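Long-range contacts in isomerase/lactonizing enzyme (Agrobacterium tumefaciens, PDB 1RVK), which is of unknown function but belongs to the enolase superfamily, binds magnesium, and probably acts on a carboxylate substrate as an isomerase or lactonizing enzyme: residues Y328-L333 / L349-D354; K130-G135 / G164-K169. All blocks are in the same frame, centred on the assembly; numbering follows the deposited sequence.

Contact 1 (Y328-L333 / L349-D354)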
loop_
_atom_site.group_PDB
_atom_site.type_symbol
_atom_site.label_atom_id
_atom_site.label_comp_id
_atom_site.label_asym_id
_atom_site.label_seq_id
_atom_site.Cartn_x
_atom_site.Cartn_y
_atom_site.Cartn_z
ATOM N N TYR A 328 -10.141 1.259 1.050
ATOM C CA TYR A 328 -9.065 1.409 0.086
ATOM C C TYR A 328 -8.279 2.490 0.825
ATOM O O TYR A 328 -8.872 3.439 1.350
ATOM C CB TYR A 328 -9.553 1.962 -1.253
ATOM C CG TYR A 328 -8.444 2.587 -2.080
ATOM C CD1 TYR A 328 -8.370 3.971 -2.249
ATOM C CD2 TYR A 328 -7.477 1.796 -2.705
ATOM C CE1 TYR A 328 -7.368 4.552 -3.023
ATOM C CE2 TYR A 328 -6.464 2.368 -3.484
ATOM C CZ TYR A 328 -6.421 3.748 -3.640
ATOM O OH TYR A 328 -5.455 4.326 -4.432
ATOM N N GLU A 329 -6.964 2.331 0.904
ATOM C CA GLU A 329 -6.125 3.300 1.603
ATOM C C GLU A 329 -5.690 4.396 0.642
ATOM O O GLU A 329 -4.894 4.152 -0.261
ATOM C CB GLU A 329 -4.897 2.597 2.193
ATOM C CG GLU A 329 -4.014 3.510 3.016
ATOM C CD GLU A 329 -2.949 2.764 3.792
ATOM O OE1 GLU A 329 -2.232 3.426 4.568
ATOM O OE2 GLU A 329 -2.830 1.525 3.630
ATOM N N ARG A 330 -6.215 5.605 0.843
ATOM C CA ARG A 330 -5.891 6.730 -0.030
ATOM C C ARG A 330 -4.902 7.672 0.650
ATOM O O ARG A 330 -5.228 8.327 1.641
ATOM C CB ARG A 330 -7.176 7.481 -0.401
ATOM C CG ARG A 330 -7.102 8.279 -1.705
ATOM C CD ARG A 330 -8.512 8.626 -2.198
ATOM N NE ARG A 330 -8.515 9.185 -3.550
ATOM C CZ ARG A 330 -8.486 10.484 -3.834
ATOM N NH1 ARG A 330 -8.459 11.385 -2.860
ATOM N NH2 ARG A 330 -8.475 10.883 -5.100
ATOM N N GLY A 331 -3.690 7.727 0.110
ATOM C CA GLY A 331 -2.658 8.578 0.674
ATOM C C GLY A 331 -1.290 8.141 0.188
ATOM O O GLY A 331 -1.198 7.421 -0.810
ATOM N N LEU A 332 -0.227 8.531 0.890
ATOM C CA LEU A 332 -0.313 9.336 2.107
ATOM C C LEU A 332 -0.648 10.804 1.856
ATOM O O LEU A 332 -0.252 11.382 0.840
ATOM C CB LEU A 332 0.998 9.219 2.888
ATOM C CG LEU A 332 1.337 7.782 3.296
ATOM C CD1 LEU A 332 2.675 7.741 4.011
ATOM C CD2 LEU A 332 0.235 7.240 4.189
ATOM N N LEU A 333 -1.367 11.397 2.808
ATOM C CA LEU A 333 -1.824 12.786 2.732
ATOM C C LEU A 333 -1.114 13.741 3.691
ATOM O O LEU A 333 -0.652 13.342 4.763
ATOM C CB LEU A 333 -3.330 12.841 3.017
ATOM C CG LEU A 333 -4.393 12.560 1.945
ATOM C CD1 LEU A 333 -3.848 11.747 0.795
ATOM C CD2 LEU A 333 -5.569 11.868 2.610
ATOM N N LEU A 349 -6.277 10.291 -12.743
ATOM C CA LEU A 349 -6.097 9.598 -11.472
ATOM C C LEU A 349 -6.575 8.158 -11.564
ATOM O O LEU A 349 -7.557 7.858 -12.241
ATOM C CB LEU A 349 -6.884 10.286 -10.352
ATOM C CG LEU A 349 -6.457 11.672 -9.865
ATOM C CD1 LEU A 349 -5.077 11.587 -9.244
ATOM C CD2 LEU A 349 -6.476 12.660 -11.020
ATOM N N SER A 350 -5.873 7.268 -10.879
ATOM C CA SER A 350 -6.259 5.868 -10.864
ATOM C C SER A 350 -7.322 5.673 -9.793
ATOM O O SER A 350 -8.070 4.696 -9.826
ATOM C CB SER A 350 -5.060 4.973 -10.537
ATOM O OG SER A 350 -4.084 5.016 -11.562
ATOM N N ASP A 351 -7.398 6.618 -8.857
ATOM C CA ASP A 351 -8.342 6.508 -7.748
ATOM C C ASP A 351 -9.149 7.765 -7.424
ATOM O O ASP A 351 -9.058 8.304 -6.319
ATOM C CB ASP A 351 -7.588 6.055 -6.494
ATOM C CG ASP A 351 -6.453 6.995 -6.121
ATOM O OD1 ASP A 351 -6.158 7.927 -6.902
ATOM O OD2 ASP A 351 -5.847 6.800 -5.046
ATOM N N PRO A 352 -9.971 8.231 -8.375
ATOM C CA PRO A 352 -10.795 9.429 -8.173
ATOM C C PRO A 352 -11.786 9.172 -7.043
ATOM O O PRO A 352 -12.362 8.087 -6.959
ATOM C CB PRO A 352 -11.522 9.594 -9.509
ATOM C CG PRO A 352 -10.763 8.741 -10.471
ATOM C CD PRO A 352 -10.297 7.581 -9.653
HETATM N N MSE A 353 -12.001 10.162 -6.183
HETATM C CA MSE A 353 -12.938 9.987 -5.079
HETATM C C MSE A 353 -14.036 11.050 -5.110
HETATM O O MSE A 353 -13.747 12.242 -5.260
HETATM C CB MSE A 353 -12.194 10.048 -3.741
HETATM C CG MSE A 353 -13.067 9.693 -2.543
HETATM SE SE MSE A 353 -12.130 9.752 -0.857
HETATM C CE MSE A 353 -12.204 11.671 -0.559
ATOM N N ASP A 354 -15.295 10.630 -4.973
ATOM C CA ASP A 354 -16.381 11.603 -4.980
ATOM C C ASP A 354 -16.484 12.341 -3.651
ATOM O O ASP A 354 -15.700 12.101 -2.728
ATOM C CB ASP A 354 -17.733 10.959 -5.351
ATOM C CG ASP A 354 -18.188 9.889 -4.369
ATOM O OD1 ASP A 354 -17.928 10.013 -3.156
ATOM O OD2 ASP A 354 -18.843 8.925 -4.823
#
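Arg330 reaches from strand 328-333 across to Asp351 and Met353 of the loop 349-354. Its CB heads toward the loop, and with CG anti to the backbone N (chi1 -156°) and the chain extended from there to NE, the guanidinium is delivered straight to the loop backbone. CG comes within 3.9 Å of Asp351 OD2, and Arg330 CD lies 4.0 Å from SE of Met353, a selenomethionine. Beyond CD the polar end begins. NE donates to Asp351 O at 3.0 Å, nearly in line with the C=O bond, and NH2 donates to the same Asp351 O at 2.9 Å, so one carbonyl oxygen is gripped side-on by two nitrogens, close to the guanidinium plane. Over one face lies Met353 CB, 3.7 Å from CZ. The remaining nitrogen, NH1, turns to Asp340 in a salt bridge and to Tyr165 OH. In fold terms, the last strand of the enolase-type barrel is being tied to the irregular chain that follows it, before strand 358-360; Val359 of that strand touches Tyr328, Arg330 and Asp351. Two residues earlier on the strand, Tyr328 OH donates to Asp351 OD2 at 2.6 Å, meeting it on the anti side and 34° out of the carboxylate plane, while ring and carboxylate stand 87° apart. That oxygen also bonds Tyr339 OH, and Thr312 N reaches Tyr328 OH. From Asp351 OD2 to Arg330 NE the 3.9 Å salt bridge is long and purely one of charge, since the oxygen sits well out of the guanidinium plane.

Contact 2 (K130-G135 / G164-K169); sequences KVLAYG and GYKGIK
The ring of Tyr165 lies against the backbone of strand 130-135, with Gly135 CA over one face, offset toward the rim and 3.8 Å from the ring centroid, a CH-pi contact. Ala133 O meets the ring edge in plane, 3.6 Å from Tyr165 CD1. Gly135 has no side chain, and this lets the ring come so near the strand. Next to it the two strands pair in parallel: Gly135 N donates to Gly167 O at 3.0 Å, and Lys169 N to Gly135 O at 3.0 Å, with the strand axes inclined by 39°. Just before this pairing, a water accepts from Lys166 N and donates to Ala133 O, bridging strand 130-135 to the turn that leads into strand 167-171, where the backbones are too far apart to bond directly. On the side of the sheet where Tyr134 lies, its CG sits between backbone N and carbonyl carbon (chi1 63°), and the ring runs out beside Lys169, whose CB is 3.6 Å from Tyr134 CE1. The lysine chain bends at chi3 (78°), bringing NZ back to donate to Tyr134 OH at 2.9 Å. NZ also forms salt bridges with Glu232, a magnesium ligand, and Glu329, which fix the end of the chain. At the other end Leu132 CD2 presses tightly on Lys166 CD, 3.5 Å away. The whole is a beta-alpha-beta crossover: helix 150-163 ends in a Schellman motif at Gly164 and hands the chain to strand 167-171, which lies between strands 130-137 and 202-206, while strand 328-333 flanks 130-137 on its other edge.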
loop_
_atom_site.group_PDB
_atom_site.type_symbol
_atom_site.label_atom_id
_atom_site.label_comp_id
_atom_site.label_asym_id
_atom_site.label_seq_id
_atom_site.Cartn_x
_atom_site.Cartn_y
_atom_site.Cartn_z
ATOM N N LYS A 130 -17.130 0.717 -6.678
ATOM C CA LYS A 130 -16.708 1.856 -5.879
ATOM C C LYS A 130 -16.501 1.348 -4.464
ATOM O O LYS A 130 -17.088 0.342 -4.070
ATOM C CB LYS A 130 -17.754 2.977 -5.903
ATOM C CG LYS A 130 -19.041 2.681 -5.152
ATOM C CD LYS A 130 -19.933 3.918 -5.136
ATOM C CE LYS A 130 -21.196 3.692 -4.317
ATOM N NZ LYS A 130 -22.072 4.896 -4.316
ATOM N N VAL A 131 -15.653 2.028 -3.705
ATOM C CA VAL A 131 -15.381 1.607 -2.342
ATOM C C VAL A 131 -14.965 2.786 -1.482
ATOM O O VAL A 131 -14.306 3.714 -1.959
ATOM C CB VAL A 131 -14.259 0.541 -2.300
ATOM C CG1 VAL A 131 -12.963 1.120 -2.848
ATOM C CG2 VAL A 131 -14.062 0.046 -0.873
ATOM N N LEU A 132 -15.359 2.744 -0.215
ATOM C CA LEU A 132 -15.008 3.798 0.718
ATOM C C LEU A 132 -13.498 3.810 0.902
ATOM O O LEU A 132 -12.855 2.761 0.912
ATOM C CB LEU A 132 -15.663 3.559 2.081
ATOM C CG LEU A 132 -17.179 3.719 2.199
ATOM C CD1 LEU A 132 -17.617 3.283 3.588
ATOM C CD2 LEU A 132 -17.572 5.169 1.948
ATOM N N ALA A 133 -12.940 5.004 1.046
ATOM C CA ALA A 133 -11.508 5.145 1.257
ATOM C C ALA A 133 -11.280 5.948 2.526
ATOM O O ALA A 133 -12.098 6.799 2.881
ATOM C CB ALA A 133 -10.873 5.865 0.069
ATOM N N TYR A 134 -10.194 5.657 3.236
ATOM C CA TYR A 134 -9.883 6.441 4.420
ATOM C C TYR A 134 -8.697 7.315 4.048
ATOM O O TYR A 134 -7.881 6.935 3.208
ATOM C CB TYR A 134 -9.575 5.558 5.649
ATOM C CG TYR A 134 -8.368 4.627 5.589
ATOM C CD1 TYR A 134 -7.067 5.104 5.775
ATOM C CD2 TYR A 134 -8.542 3.256 5.429
ATOM C CE1 TYR A 134 -5.970 4.227 5.811
ATOM C CE2 TYR A 134 -7.467 2.379 5.463
ATOM C CZ TYR A 134 -6.187 2.861 5.656
ATOM O OH TYR A 134 -5.139 1.969 5.710
ATOM N N GLY A 135 -8.636 8.505 4.632
ATOM C CA GLY A 135 -7.532 9.401 4.349
ATOM C C GLY A 135 -6.379 8.983 5.234
ATOM O O GLY A 135 -6.461 9.112 6.452
ATOM N N GLY A 164 -14.721 14.634 2.293
ATOM C CA GLY A 164 -15.621 13.510 2.111
ATOM C C GLY A 164 -15.185 12.198 2.732
ATOM O O GLY A 164 -15.960 11.247 2.760
ATOM N N TYR A 165 -13.951 12.136 3.225
ATOM C CA TYR A 165 -13.448 10.913 3.846
ATOM C C TYR A 165 -14.308 10.520 5.043
ATOM O O TYR A 165 -14.586 11.351 5.906
ATOM C CB TYR A 165 -12.000 11.113 4.307
ATOM C CG TYR A 165 -10.991 11.180 3.182
ATOM C CD1 TYR A 165 -10.590 10.024 2.513
ATOM C CD2 TYR A 165 -10.428 12.397 2.790
ATOM C CE1 TYR A 165 -9.649 10.074 1.486
ATOM C CE2 TYR A 165 -9.485 12.458 1.756
ATOM C CZ TYR A 165 -9.102 11.290 1.112
ATOM O OH TYR A 165 -8.172 11.330 0.099
ATOM N N LYS A 166 -14.724 9.255 5.091
ATOM C CA LYS A 166 -15.538 8.752 6.196
ATOM C C LYS A 166 -14.659 8.083 7.253
ATOM O O LYS A 166 -15.125 7.723 8.336
ATOM C CB LYS A 166 -16.578 7.754 5.680
ATOM C CG LYS A 166 -17.738 8.391 4.914
ATOM C CD LYS A 166 -18.717 7.321 4.441
ATOM C CE LYS A 166 -20.071 7.906 4.057
ATOM N NZ LYS A 166 -19.998 8.922 2.979
ATOM N N GLY A 167 -13.383 7.925 6.924
ATOM C CA GLY A 167 -12.432 7.320 7.840
ATOM C C GLY A 167 -11.112 8.057 7.723
ATOM O O GLY A 167 -10.807 8.605 6.669
ATOM N N ILE A 168 -10.332 8.074 8.799
ATOM C CA ILE A 168 -9.043 8.760 8.808
ATOM C C ILE A 168 -8.034 7.962 9.617
ATOM O O ILE A 168 -8.339 7.537 10.731
ATOM C CB ILE A 168 -9.164 10.156 9.465
ATOM C CG1 ILE A 168 -10.129 11.024 8.659
ATOM C CG2 ILE A 168 -7.788 10.825 9.545
ATOM C CD1 ILE A 168 -10.487 12.331 9.344
ATOM N N LYS A 169 -6.840 7.755 9.065
ATOM C CA LYS A 169 -5.809 7.028 9.797
ATOM C C LYS A 169 -4.599 7.919 10.029
ATOM O O LYS A 169 -4.087 8.547 9.103
ATOM C CB LYS A 169 -5.356 5.770 9.048
ATOM C CG LYS A 169 -4.410 4.904 9.893
ATOM C CD LYS A 169 -4.098 3.558 9.246
ATOM C CE LYS A 169 -3.064 3.681 8.134
ATOM N NZ LYS A 169 -2.853 2.372 7.443
HETATM O O HOH W 1 -14.711 7.378 2.978
#

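In the fold
Contact 1 and contact 2 meet at the closure of the barrel, where strands 130-137 and 328-333 are parallel neighbours; their centres are about 9 Å apart. Tyr328 N lies 3.1 Å from Leu132 O, a probable backbone hydrogen bond. A second join runs through side chains: Arg330 NH1 is 3.0 Å from Tyr165 OH, and Met353 SE packs 3.4 Å from Tyr165 CE1, so the loop 349-354 backs onto the ring. Contact 2 comes nearer the metal: the side chain of Lys169, which Glu329 of 328-333 meets in a salt bridge, is about 4 Å from the magnesium held by Asp206, Glu232 and Glu258, whereas the Arg330 side chain is about 13 Å from it.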